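Local coordinates for extracellular solute-binding protein, family 1 (Bifidobacterium longum subsp. infantis ATCC 15697, PDB 3QUF) that probably captures a solute, most likely a sugar, outside the cell and delivers it to an ABC importer, as other family 1 solute-binding proteins do, at residues D92-V97 with N371-P376; N88-N93 with P299-A304; S33-F38 with A68-T73; G101-I106 with K128-P133. One frame throughout, in Å; residues are numbered along the deposited sequence.

Contacts 2, 3 and 4 show how one lobe of a two-lobed binding protein is assembled from distant pieces of chain. Contact 3 closes first along the sequence; contacts 1 and 2 then both start around Asp92 and Asn93, and contact 4 is nested inside the long loops that they close. Centres of contacts 2 and 3 lie about 10 Å apart on one sheet, where strands 30-36 and 86-89 are neighbours and strand 295-305 pairs antiparallel with the latter. A probable backbone hydrogen bond, Phe303 N to Met132 O, joins contact 4 to contact 2. In contact 1 a late loop, whose Trp372 packs on Trp212, meets the start of helix 94-100, possibly linking the lobes.

Contact 1: D92-V97 with N371-P376; sequences DNRTDV and NWPKSP. With ACY (acetic acid), chain E.
Asn371 meets Arg94 through its backbone: NH2 of Arg94 donates to Asn371 O at 2.9 Å, a bent bond (136° at the hydrogen) in which the oxygen lies near the guanidinium plane while the donor stands above the carbonyl plane. Trp372 is reached through a water, which accepts from NE of Arg94 and donates to Trp372 O; its indole NE1 turns elsewhere, to Ser380. Pro373 then carries two contacts. Its CB lies 3.7 Å from NH2 of Arg94, and its carbonyl O takes a short 2.6 Å bond from OG1 of Thr95. That hydroxyl is placed between its own backbone N and carbonyl carbon (chi1 60°), which leaves CG2 of Thr95 above one guanidinium face of Arg94, displaced toward its rim. Farther along, CG of Pro376 rests 3.8 Å from OD1 of Asp92. Beside these residues sits an acetic acid molecule, probably from the crystallisation liquor: its OXT accepts from Asp96 N at 3.0 Å, nearly straight at 167°, and more weakly from Thr95 N. A carboxyl oxygen is thus held by N-H groups in the first turn of helix 94-100, much as in the anion sites of helix N-termini, and the molecule may itself be charged.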
loop_
_atom_site.group_PDB
_atom_site.type_symbol
_atom_site.label_atom_id
_atom_site.label_comp_id
_atom_site.label_asym_id
_atom_site.label_seq_id
_atom_site.Cartn_x
_atom_site.Cartn_y
_atom_site.Cartn_z
ATOM N N ASP A 92 8.648 2.419 -6.902
ATOM C CA ASP A 92 10.019 2.114 -7.241
ATOM C C ASP A 92 10.829 3.281 -7.829
ATOM O O ASP A 92 12.057 3.207 -7.844
ATOM C CB ASP A 92 10.073 0.968 -8.257
ATOM C CG ASP A 92 9.636 -0.353 -7.669
ATOM O OD1 ASP A 92 9.878 -0.597 -6.464
ATOM O OD2 ASP A 92 9.012 -1.128 -8.421
ATOM N N ASN A 93 10.185 4.326 -8.352
ATOM C CA ASN A 93 10.947 5.426 -8.939
ATOM C C ASN A 93 10.675 6.786 -8.304
ATOM O O ASN A 93 11.258 7.790 -8.747
ATOM C CB ASN A 93 10.728 5.491 -10.470
ATOM C CG ASN A 93 9.374 6.127 -10.839
ATOM O OD1 ASN A 93 8.585 6.401 -9.963
ATOM N ND2 ASN A 93 9.129 6.387 -12.110
ATOM N N ARG A 94 9.823 6.850 -7.279
ATOM C CA ARG A 94 9.319 8.177 -6.848
ATOM C C ARG A 94 10.451 9.112 -6.421
ATOM O O ARG A 94 10.487 10.276 -6.863
ATOM C CB ARG A 94 8.261 8.082 -5.751
ATOM C CG ARG A 94 8.703 7.347 -4.510
ATOM C CD ARG A 94 7.505 7.026 -3.597
ATOM N NE ARG A 94 8.028 6.504 -2.357
ATOM C CZ ARG A 94 8.505 7.237 -1.337
ATOM N NH1 ARG A 94 8.539 8.566 -1.361
ATOM N NH2 ARG A 94 9.065 6.624 -0.295
ATOM N N THR A 95 11.392 8.631 -5.614
ATOM C CA THR A 95 12.468 9.517 -5.141
ATOM C C THR A 95 13.525 9.788 -6.221
ATOM O O THR A 95 13.975 10.926 -6.369
ATOM C CB THR A 95 13.048 9.029 -3.836
ATOM O OG1 THR A 95 13.580 7.737 -4.040
ATOM C CG2 THR A 95 11.994 8.994 -2.763
ATOM N N ASP A 96 13.830 8.793 -7.061
ATOM C CA ASP A 96 14.757 8.993 -8.178
ATOM C C ASP A 96 14.251 10.069 -9.127
ATOM O O ASP A 96 15.004 10.949 -9.515
ATOM C CB ASP A 96 15.009 7.690 -8.943
ATOM C CG ASP A 96 15.851 6.678 -8.146
ATOM O OD1 ASP A 96 16.702 7.094 -7.332
ATOM O OD2 ASP A 96 15.641 5.466 -8.370
ATOM N N VAL A 97 12.968 10.012 -9.480
ATOM C CA VAL A 97 12.394 11.045 -10.352
ATOM C C VAL A 97 12.373 12.413 -9.664
ATOM O O VAL A 97 12.778 13.397 -10.275
ATOM C CB VAL A 97 11.020 10.660 -10.856
ATOM C CG1 VAL A 97 10.435 11.785 -11.715
ATOM C CG2 VAL A 97 11.187 9.413 -11.718
ATOM N N ASN A 371 7.065 1.883 2.320
ATOM C CA ASN A 371 7.422 2.282 0.948
ATOM C C ASN A 371 8.811 2.915 1.011
ATOM O O ASN A 371 8.979 4.142 1.159
ATOM C CB ASN A 371 6.346 3.215 0.353
ATOM C CG ASN A 371 5.067 2.492 0.003
ATOM O OD1 ASN A 371 3.955 2.860 0.453
ATOM N ND2 ASN A 371 5.201 1.479 -0.780
ATOM N N TRP A 372 9.843 2.082 0.955
ATOM C CA TRP A 372 11.199 2.529 1.204
ATOM C C TRP A 372 11.590 3.647 0.217
ATOM O O TRP A 372 11.347 3.501 -0.973
ATOM C CB TRP A 372 12.199 1.422 0.980
ATOM C CG TRP A 372 11.766 0.053 1.455
ATOM C CD1 TRP A 372 11.091 -0.869 0.738
ATOM C CD2 TRP A 372 12.011 -0.536 2.736
ATOM N NE1 TRP A 372 10.888 -2.001 1.483
ATOM C CE2 TRP A 372 11.454 -1.824 2.713
ATOM C CE3 TRP A 372 12.689 -0.123 3.879
ATOM C CZ2 TRP A 372 11.552 -2.696 3.789
ATOM C CZ3 TRP A 372 12.764 -0.992 4.950
ATOM C CH2 TRP A 372 12.187 -2.235 4.902
ATOM N N PRO A 373 12.191 4.735 0.701
ATOM C CA PRO A 373 12.576 5.792 -0.248
ATOM C C PRO A 373 13.863 5.589 -1.001
ATOM O O PRO A 373 14.214 6.401 -1.869
ATOM C CB PRO A 373 12.655 7.047 0.634
ATOM C CG PRO A 373 12.970 6.532 1.972
ATOM C CD PRO A 373 12.177 5.251 2.076
ATOM N N LYS A 374 14.618 4.572 -0.627
ATOM C CA LYS A 374 15.850 4.225 -1.332
ATOM C C LYS A 374 15.827 2.736 -1.565
ATOM O O LYS A 374 15.358 2.016 -0.700
ATOM C CB LYS A 374 17.064 4.568 -0.488
ATOM C CG LYS A 374 17.143 6.012 -0.060
ATOM C CD LYS A 374 18.331 6.316 0.857
ATOM C CE LYS A 374 18.468 7.857 0.997
ATOM N NZ LYS A 374 19.404 8.306 2.065
ATOM N N SER A 375 16.312 2.299 -2.734
ATOM C CA SER A 375 16.547 0.867 -3.080
ATOM C C SER A 375 15.478 -0.085 -2.509
ATOM O O SER A 375 15.770 -0.925 -1.649
ATOM C CB SER A 375 17.942 0.420 -2.632
ATOM O OG SER A 375 19.001 1.215 -3.179
ATOM N N PRO A 376 14.235 0.100 -2.922
ATOM C CA PRO A 376 13.161 -0.633 -2.298
ATOM C C PRO A 376 13.267 -2.141 -2.524
ATOM O O PRO A 376 12.912 -2.918 -1.646
ATOM C CB PRO A 376 11.898 -0.071 -2.947
ATOM C CG PRO A 376 12.340 0.920 -3.955
ATOM C CD PRO A 376 13.737 1.198 -3.786
HETATM C C ACY E . 12.983 5.145 -5.465
HETATM O O ACY E . 13.995 4.398 -5.329
HETATM O OXT ACY E . 12.910 6.010 -6.367
HETATM C CH3 ACY E . 11.886 4.960 -4.449
HETATM O O HOH W 1 8.833 3.706 -2.217
#

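Contact 2: N88-N93 with P299-A304; sequences NLTMDN and PDQGFA
Leu89 and Gly302 form an antiparallel hydrogen-bonded pair, with Leu89 N donating to Gly302 O and Gly302 N to Leu89 O, both at 2.9 Å; Asn88 and Phe303 follow as a non-hydrogen-bonded pair. The same Gly302 O takes a second bond from ND2 of Asn88 at 3.0 Å, straight at 167°, and the two donors come from opposite faces of the carbonyl plane. This ND2 also stands over the centre of the Phe303 ring, 3.3 Å above its plane, with amide and ring planes 75° apart. OD1 of Asn88 is used by Tyr37 N.

Past the strand, polar bonding passes to side chains. OD1 of Asn93 accepts from Thr90 N at 2.7 Å. OE1 of Gln301 takes a long, weak bond from Met91 N and a water-mediated one as well, while its NE2 bonds OD1 of Asp300. OG1 of Thr90 accepts from the backbone N atoms of Asp92 and Asn93, an ST turn and ST motif; a valine here would probably leave both N-H groups without this acceptor and let the turn shift.

Apolar contacts are fewer: CG of Leu89 meets CB of Ala304 at 4.0 Å, and CE of selenomethionine Met91 meets CG of Pro299 at 3.9 Å. Side-chain amides and hydroxyls thus take over where the ladder ends, serving backbone N-H groups that strand pairing no longer reaches, though the share of Gln301 is weak.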
loop_
_atom_site.group_PDB
_atom_site.type_symbol
_atom_site.label_atom_id
_atom_site.label_comp_id
_atom_site.label_asym_id
_atom_site.label_seq_id
_atom_site.Cartn_x
_atom_site.Cartn_y
_atom_site.Cartn_z
ATOM N N ASN A 88 4.009 8.834 -14.276
ATOM C CA ASN A 88 3.717 8.340 -12.941
ATOM C C ASN A 88 4.922 8.197 -12.054
ATOM O O ASN A 88 5.987 7.760 -12.497
ATOM C CB ASN A 88 3.018 6.968 -13.052
ATOM C CG ASN A 88 1.625 7.055 -13.621
ATOM O OD1 ASN A 88 1.337 6.553 -14.703
ATOM N ND2 ASN A 88 0.703 7.758 -12.882
ATOM N N LEU A 89 4.739 8.582 -10.787
ATOM C CA LEU A 89 5.680 8.326 -9.732
ATOM C C LEU A 89 5.199 7.066 -9.033
ATOM O O LEU A 89 4.121 7.032 -8.442
ATOM C CB LEU A 89 5.729 9.484 -8.756
ATOM C CG LEU A 89 6.164 10.834 -9.348
ATOM C CD1 LEU A 89 6.103 11.916 -8.279
ATOM C CD2 LEU A 89 7.548 10.784 -9.950
ATOM N N THR A 90 5.983 6.020 -9.170
ATOM C CA THR A 90 5.632 4.734 -8.612
ATOM C C THR A 90 6.416 4.504 -7.333
ATOM O O THR A 90 7.311 5.281 -6.995
ATOM C CB THR A 90 5.923 3.613 -9.567
ATOM O OG1 THR A 90 7.342 3.328 -9.638
ATOM C CG2 THR A 90 5.377 3.947 -10.989
HETATM N N MSE A 91 6.120 3.403 -6.626
HETATM C CA MSE A 91 6.874 3.136 -5.401
HETATM C C MSE A 91 8.328 2.806 -5.668
HETATM O O MSE A 91 9.207 2.977 -4.780
HETATM C CB MSE A 91 6.188 2.021 -4.582
HETATM C CG MSE A 91 4.741 2.371 -4.159
HETATM SE SE MSE A 91 4.569 4.003 -3.088
HETATM C CE MSE A 91 3.999 5.308 -4.485
ATOM N N ASP A 92 8.648 2.419 -6.902
ATOM C CA ASP A 92 10.019 2.114 -7.241
ATOM C C ASP A 92 10.829 3.281 -7.829
ATOM O O ASP A 92 12.057 3.207 -7.844
ATOM C CB ASP A 92 10.073 0.968 -8.257
ATOM C CG ASP A 92 9.636 -0.353 -7.669
ATOM O OD1 ASP A 92 9.878 -0.597 -6.464
ATOM O OD2 ASP A 92 9.012 -1.128 -8.421
ATOM N N ASN A 93 10.185 4.326 -8.352
ATOM C CA ASN A 93 10.947 5.426 -8.939
ATOM C C ASN A 93 10.675 6.786 -8.304
ATOM O O ASN A 93 11.258 7.790 -8.747
ATOM C CB ASN A 93 10.728 5.491 -10.470
ATOM C CG ASN A 93 9.374 6.127 -10.839
ATOM O OD1 ASN A 93 8.585 6.401 -9.963
ATOM N ND2 ASN A 93 9.129 6.387 -12.110
ATOM N N PRO A 299 -0.921 4.371 -1.687
ATOM C CA PRO A 299 -1.370 4.964 -2.909
ATOM C C PRO A 299 -1.067 4.052 -4.113
ATOM O O PRO A 299 0.002 3.453 -4.184
ATOM C CB PRO A 299 -0.552 6.274 -2.965
ATOM C CG PRO A 299 0.769 5.873 -2.376
ATOM C CD PRO A 299 0.313 5.020 -1.191
ATOM N N ASP A 300 -1.993 3.981 -5.049
ATOM C CA ASP A 300 -1.778 3.251 -6.310
ATOM C C ASP A 300 -1.071 4.213 -7.279
ATOM O O ASP A 300 -1.664 4.729 -8.240
ATOM C CB ASP A 300 -3.072 2.710 -6.886
ATOM C CG ASP A 300 -2.829 1.802 -8.087
ATOM O OD1 ASP A 300 -1.656 1.326 -8.227
ATOM O OD2 ASP A 300 -3.814 1.438 -8.777
ATOM N N GLN A 301 0.201 4.472 -6.969
ATOM C CA GLN A 301 1.070 5.436 -7.649
ATOM C C GLN A 301 0.549 6.882 -7.633
ATOM O O GLN A 301 -0.520 7.176 -7.115
ATOM C CB GLN A 301 1.355 5.007 -9.099
ATOM C CG GLN A 301 1.334 3.550 -9.370
ATOM C CD GLN A 301 2.060 2.716 -8.383
ATOM O OE1 GLN A 301 3.132 3.065 -7.865
ATOM N NE2 GLN A 301 1.432 1.569 -8.055
ATOM N N GLY A 302 1.374 7.769 -8.135
ATOM C CA GLY A 302 1.066 9.193 -8.217
ATOM C C GLY A 302 1.190 9.665 -9.646
ATOM O O GLY A 302 1.862 9.042 -10.469
ATOM N N PHE A 303 0.525 10.773 -9.945
ATOM C CA PHE A 303 0.611 11.430 -11.241
ATOM C C PHE A 303 1.404 12.704 -11.136
ATOM O O PHE A 303 1.216 13.463 -10.197
ATOM C CB PHE A 303 -0.793 11.742 -11.755
ATOM C CG PHE A 303 -1.594 10.515 -12.064
ATOM C CD1 PHE A 303 -2.148 9.756 -11.044
ATOM C CD2 PHE A 303 -1.728 10.066 -13.371
ATOM C CE1 PHE A 303 -2.838 8.567 -11.340
ATOM C CE2 PHE A 303 -2.419 8.897 -13.643
ATOM C CZ PHE A 303 -2.959 8.155 -12.627
ATOM N N ALA A 304 2.266 12.943 -12.107
ATOM C CA ALA A 304 3.174 14.079 -12.120
ATOM C C ALA A 304 3.207 14.714 -13.501
ATOM O O ALA A 304 2.843 14.085 -14.524
ATOM C CB ALA A 304 4.577 13.600 -11.713
HETATM O O HOH W 2 4.680 1.029 -7.329
#

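Contact 3: S33-F38 with A68-T73; sequences SFYSYF and AQYIST
The ring of Tyr70 lies among residues of strand 33-36 and the turn after it: CB of Tyr37 sits over one face, 3.9 Å from the ring centroid and only 10° off the normal, a CH-pi contact, and the edge of the Tyr37 ring points to the Tyr70 ring in a T-shaped pair with planes at 81°. Tyr35 lies nearly parallel to Tyr70 but slid apart so that the rings barely overlap, CD2 of Tyr35 meeting CE1 of Tyr70 at 3.4 Å. At the edge of the Tyr35 ring are OG1 of Thr73 and a water. The three tyrosines make an aromatic cluster where helix 67-79 packs on strand 30-36 in the sheet of the alpha/beta lobe.

In both rings of the near-parallel pair CG stands opposite the main-chain nitrogen (chi1 -178° in Tyr70), and the side chains run past one another in opposite directions. This carries OH of Tyr70 back to the strand, where it donates to Tyr35 O at 2.7 Å from above the carbonyl plane; the same hydroxyl accepts from Asn88 N on the adjacent strand 86-89. A leucine in place of Tyr70 would probably leave Tyr35 O and Asn88 N without this bridging hydroxyl and deprive Tyr37 of the ring face beneath it.

At the far end of the Tyr35 ring, a water is bonded to its OH and accepts from NE2 of Gln69, whose OE1 accepts from Gln65 N. OG1 of Thr73 donates to Gln69 O and lies 2.5 Å from OH of Tyr35, a very short approach whose proton is not settled.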
loop_
_atom_site.group_PDB
_atom_site.type_symbol
_atom_site.label_atom_id
_atom_site.label_comp_id
_atom_site.label_asym_id
_atom_site.label_seq_id
_atom_site.Cartn_x
_atom_site.Cartn_y
_atom_site.Cartn_z
ATOM N N SER A 33 1.649 14.664 -24.029
ATOM C CA SER A 33 1.865 13.240 -23.973
ATOM C C SER A 33 1.776 12.724 -22.550
ATOM O O SER A 33 2.008 13.461 -21.589
ATOM C CB SER A 33 3.214 12.862 -24.577
ATOM O OG SER A 33 4.225 13.610 -23.946
ATOM N N PHE A 34 1.427 11.451 -22.417
ATOM C CA PHE A 34 1.307 10.789 -21.121
ATOM C C PHE A 34 1.961 9.444 -21.274
ATOM O O PHE A 34 1.559 8.685 -22.169
ATOM C CB PHE A 34 -0.173 10.654 -20.771
ATOM C CG PHE A 34 -0.505 9.855 -19.516
ATOM C CD1 PHE A 34 0.359 9.692 -18.464
ATOM C CD2 PHE A 34 -1.767 9.271 -19.417
ATOM C CE1 PHE A 34 -0.005 8.926 -17.338
ATOM C CE2 PHE A 34 -2.128 8.514 -18.317
ATOM C CZ PHE A 34 -1.272 8.332 -17.301
ATOM N N TYR A 35 3.033 9.200 -20.534
ATOM C CA TYR A 35 3.655 7.876 -20.509
ATOM C C TYR A 35 3.129 7.232 -19.253
ATOM O O TYR A 35 3.512 7.595 -18.140
ATOM C CB TYR A 35 5.172 7.950 -20.496
ATOM C CG TYR A 35 5.816 6.591 -20.641
ATOM C CD1 TYR A 35 5.393 5.719 -21.632
ATOM C CD2 TYR A 35 6.814 6.172 -19.814
ATOM C CE1 TYR A 35 5.980 4.456 -21.787
ATOM C CE2 TYR A 35 7.410 4.910 -19.959
ATOM C CZ TYR A 35 6.972 4.063 -20.932
ATOM O OH TYR A 35 7.543 2.828 -21.150
ATOM N N SER A 36 2.212 6.292 -19.432
ATOM C CA SER A 36 1.393 5.741 -18.345
ATOM C C SER A 36 1.894 4.399 -17.775
ATOM O O SER A 36 2.163 3.456 -18.517
ATOM C CB SER A 36 -0.029 5.542 -18.853
ATOM O OG SER A 36 -0.868 4.945 -17.875
ATOM N N TYR A 37 2.038 4.348 -16.465
ATOM C CA TYR A 37 2.301 3.086 -15.746
ATOM C C TYR A 37 1.100 2.140 -15.880
ATOM O O TYR A 37 1.233 0.914 -15.887
ATOM C CB TYR A 37 2.531 3.394 -14.303
ATOM C CG TYR A 37 2.638 2.219 -13.385
ATOM C CD1 TYR A 37 3.803 1.499 -13.298
ATOM C CD2 TYR A 37 1.544 1.807 -12.681
ATOM C CE1 TYR A 37 3.889 0.408 -12.425
ATOM C CE2 TYR A 37 1.605 0.729 -11.810
ATOM C CZ TYR A 37 2.771 0.033 -11.716
ATOM O OH TYR A 37 2.828 -1.052 -10.859
ATOM N N PHE A 38 -0.071 2.740 -15.962
ATOM C CA PHE A 38 -1.338 1.994 -16.005
ATOM C C PHE A 38 -1.633 1.546 -17.404
ATOM O O PHE A 38 -1.436 2.276 -18.384
ATOM C CB PHE A 38 -2.445 2.909 -15.477
ATOM C CG PHE A 38 -2.267 3.270 -14.047
ATOM C CD1 PHE A 38 -2.531 2.351 -13.055
ATOM C CD2 PHE A 38 -1.698 4.500 -13.668
ATOM C CE1 PHE A 38 -2.322 2.689 -11.727
ATOM C CE2 PHE A 38 -1.490 4.799 -12.354
ATOM C CZ PHE A 38 -1.795 3.900 -11.399
ATOM N N ALA A 68 9.259 -2.760 -14.283
ATOM C CA ALA A 68 10.709 -2.552 -14.438
ATOM C C ALA A 68 10.987 -1.801 -15.692
ATOM O O ALA A 68 11.859 -0.891 -15.722
ATOM C CB ALA A 68 11.478 -3.864 -14.460
ATOM N N GLN A 69 10.267 -2.199 -16.744
ATOM C CA GLN A 69 10.449 -1.606 -18.007
ATOM C C GLN A 69 9.924 -0.185 -17.908
ATOM O O GLN A 69 10.492 0.687 -18.529
ATOM C CB GLN A 69 9.770 -2.410 -19.111
ATOM C CG GLN A 69 9.841 -1.778 -20.489
ATOM C CD GLN A 69 8.591 -0.961 -20.867
ATOM O OE1 GLN A 69 7.686 -0.731 -20.056
ATOM N NE2 GLN A 69 8.542 -0.537 -22.119
ATOM N N TYR A 70 8.854 0.027 -17.151
ATOM C CA TYR A 70 8.281 1.384 -17.036
ATOM C C TYR A 70 9.314 2.349 -16.467
ATOM O O TYR A 70 9.550 3.440 -17.036
ATOM C CB TYR A 70 7.008 1.398 -16.166
ATOM C CG TYR A 70 6.427 2.814 -16.105
ATOM C CD1 TYR A 70 5.748 3.320 -17.168
ATOM C CD2 TYR A 70 6.615 3.603 -15.001
ATOM C CE1 TYR A 70 5.266 4.626 -17.153
ATOM C CE2 TYR A 70 6.106 4.919 -14.943
ATOM C CZ TYR A 70 5.450 5.393 -16.032
ATOM O OH TYR A 70 4.961 6.681 -16.047
ATOM N N ILE A 71 9.914 1.991 -15.348
ATOM C CA ILE A 71 10.786 2.956 -14.696
ATOM C C ILE A 71 12.035 3.249 -15.528
ATOM O O ILE A 71 12.470 4.401 -15.614
ATOM C CB ILE A 71 11.124 2.623 -13.249
ATOM C CG1 ILE A 71 11.864 1.337 -13.067
ATOM C CG2 ILE A 71 9.841 2.590 -12.387
ATOM C CD1 ILE A 71 12.074 1.058 -11.577
ATOM N N SER A 72 12.605 2.249 -16.186
ATOM C CA SER A 72 13.812 2.540 -16.960
ATOM C C SER A 72 13.478 3.324 -18.231
ATOM O O SER A 72 14.243 4.206 -18.641
ATOM C CB SER A 72 14.610 1.253 -17.268
ATOM O OG SER A 72 13.882 0.397 -18.123
ATOM N N THR A 73 12.346 3.013 -18.866
ATOM C CA THR A 73 11.951 3.697 -20.085
ATOM C C THR A 73 11.520 5.133 -19.758
ATOM O O THR A 73 11.875 6.064 -20.482
ATOM C CB THR A 73 10.860 2.943 -20.883
ATOM O OG1 THR A 73 9.756 2.678 -20.042
ATOM C CG2 THR A 73 11.423 1.583 -21.393
HETATM O O HOH W 3 6.648 1.305 -23.091
#

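Contact 4: G101-I106 with K128-P133; sequences GAALDI and KTYGMP
Ile106 N donates to Thr129 O at 2.8 Å, the one direct hydrogen bond between these segments, and the donor lies nearly in line with the carbonyl (166°). It joins the loop that follows helix 94-100 to a small two-stranded antiparallel hairpin, 124-125 with 128-129, at the margin of the alpha/beta lobe.

The close-packed part lies around this bond. CG1 of Ile106, set between its backbone N and carbonyl carbon (chi1 58°), lies 4.1 Å from CG2 of Thr129, and the chain then extends so that CD1 lies against the backbone of Gly131 and near CB of selenomethionine Met132. Nearby, CB of Ala103 meets CB of Tyr130 at 4.0 Å. The Tyr130 ring turns its edge to Ala103 O, which approaches CD1 to 3.2 Å near the ring plane. A water lies 2.8 Å from both Leu104 O and Tyr130 O and bridges the two backbones. Beyond the pair of segments, Leu104 and Met132 are bonded through their backbones to Ile305 and Phe303 of strand 295-305.

The opposite character appears at Asp105 and the exposed Lys128, whose side chains cross at about a right angle. OD1 of Asp105 is taken by Ser107 OG, while OD2 rests against the aliphatic chain of the lysine, 3.3 Å from CD of Lys128. The charged ends stay apart, OD2 of Asp105 to NZ of Lys128 being 4.1 Å, beyond a salt bridge. A water spans them instead, accepting from NZ of Lys128 and donating to OD2 of Asp105, each at 2.6 Å.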
loop_
_atom_site.group_PDB
_atom_site.type_symbol
_atom_site.label_atom_id
_atom_site.label_comp_id
_atom_site.label_asym_id
_atom_site.label_seq_id
_atom_site.Cartn_x
_atom_site.Cartn_y
_atom_site.Cartn_z
ATOM N N GLY A 101 14.739 16.479 -10.558
ATOM C CA GLY A 101 14.146 17.734 -10.983
ATOM C C GLY A 101 13.199 17.633 -12.159
ATOM O O GLY A 101 12.650 18.670 -12.575
ATOM N N ALA A 102 12.901 16.417 -12.621
ATOM C CA ALA A 102 12.026 16.278 -13.794
ATOM C C ALA A 102 10.558 16.533 -13.550
ATOM O O ALA A 102 9.825 16.688 -14.525
ATOM C CB ALA A 102 12.186 14.868 -14.412
ATOM N N ALA A 103 10.117 16.494 -12.298
ATOM C CA ALA A 103 8.718 16.693 -11.962
ATOM C C ALA A 103 8.451 18.133 -11.563
ATOM O O ALA A 103 9.237 18.745 -10.795
ATOM C CB ALA A 103 8.282 15.721 -10.834
ATOM N N LEU A 104 7.349 18.660 -12.055
ATOM C CA LEU A 104 6.887 20.011 -11.745
ATOM C C LEU A 104 6.427 20.104 -10.303
ATOM O O LEU A 104 5.706 19.261 -9.839
ATOM C CB LEU A 104 5.709 20.366 -12.640
ATOM C CG LEU A 104 5.105 21.779 -12.523
ATOM C CD1 LEU A 104 6.098 22.806 -13.005
ATOM C CD2 LEU A 104 3.788 21.836 -13.385
ATOM N N ASP A 105 6.845 21.163 -9.605
ATOM C CA ASP A 105 6.254 21.492 -8.289
ATOM C C ASP A 105 4.803 21.913 -8.442
ATOM O O ASP A 105 4.516 22.986 -9.048
ATOM C CB ASP A 105 7.096 22.637 -7.703
ATOM C CG ASP A 105 6.582 23.126 -6.354
ATOM O OD1 ASP A 105 5.593 22.597 -5.836
ATOM O OD2 ASP A 105 7.224 24.080 -5.817
ATOM N N ILE A 106 3.895 21.087 -7.932
ATOM C CA ILE A 106 2.454 21.312 -8.016
ATOM C C ILE A 106 1.863 21.697 -6.665
ATOM O O ILE A 106 0.635 21.718 -6.473
ATOM C CB ILE A 106 1.748 20.137 -8.712
ATOM C CG1 ILE A 106 2.012 18.821 -7.975
ATOM C CG2 ILE A 106 2.183 20.086 -10.214
ATOM C CD1 ILE A 106 1.133 17.664 -8.510
ATOM N N LYS A 128 7.937 20.383 -0.960
ATOM C CA LYS A 128 7.151 20.693 -2.150
ATOM C C LYS A 128 6.507 19.392 -2.680
ATOM O O LYS A 128 7.066 18.305 -2.566
ATOM C CB LYS A 128 8.048 21.316 -3.208
ATOM C CG LYS A 128 8.578 22.680 -2.807
ATOM C CD LYS A 128 9.645 23.206 -3.816
ATOM C CE LYS A 128 9.870 24.727 -3.636
ATOM N NZ LYS A 128 10.933 25.362 -4.545
ATOM N N THR A 129 5.303 19.538 -3.203
ATOM C CA THR A 129 4.565 18.429 -3.786
ATOM C C THR A 129 4.868 18.289 -5.271
ATOM O O THR A 129 4.733 19.248 -6.022
ATOM C CB THR A 129 3.054 18.649 -3.566
ATOM O OG1 THR A 129 2.805 18.739 -2.149
ATOM C CG2 THR A 129 2.261 17.455 -4.083
ATOM N N TYR A 130 5.227 17.067 -5.660
ATOM C CA TYR A 130 5.617 16.736 -7.036
ATOM C C TYR A 130 4.737 15.710 -7.681
ATOM O O TYR A 130 4.935 15.385 -8.864
ATOM C CB TYR A 130 7.066 16.248 -7.057
ATOM C CG TYR A 130 8.033 17.337 -6.736
ATOM C CD1 TYR A 130 8.384 18.306 -7.705
ATOM C CD2 TYR A 130 8.599 17.428 -5.475
ATOM C CE1 TYR A 130 9.281 19.326 -7.406
ATOM C CE2 TYR A 130 9.511 18.454 -5.169
ATOM C CZ TYR A 130 9.823 19.403 -6.140
ATOM O OH TYR A 130 10.695 20.427 -5.848
ATOM N N GLY A 131 3.752 15.178 -6.968
ATOM C CA GLY A 131 2.848 14.163 -7.558
ATOM C C GLY A 131 1.553 14.104 -6.781
ATOM O O GLY A 131 1.481 14.533 -5.596
HETATM N N MSE A 132 0.531 13.571 -7.444
HETATM C CA MSE A 132 -0.772 13.467 -6.849
HETATM C C MSE A 132 -1.291 12.051 -7.006
HETATM O O MSE A 132 -1.492 11.594 -8.141
HETATM C CB MSE A 132 -1.763 14.438 -7.548
HETATM C CG MSE A 132 -3.203 14.191 -7.144
HETATM SE SE MSE A 132 -4.483 15.196 -8.227
HETATM C CE MSE A 132 -4.321 14.163 -9.776
ATOM N N PRO A 133 -1.539 11.349 -5.885
ATOM C CA PRO A 133 -2.270 10.096 -5.931
ATOM C C PRO A 133 -3.762 10.367 -5.853
ATOM O O PRO A 133 -4.192 11.316 -5.192
ATOM C CB PRO A 133 -1.826 9.398 -4.651
ATOM C CG PRO A 133 -1.582 10.509 -3.685
ATOM C CD PRO A 133 -1.293 11.774 -4.490
HETATM O O HOH W 4 4.267 17.081 -10.970
HETATM O O HOH W 5 9.525 24.942 -6.720
#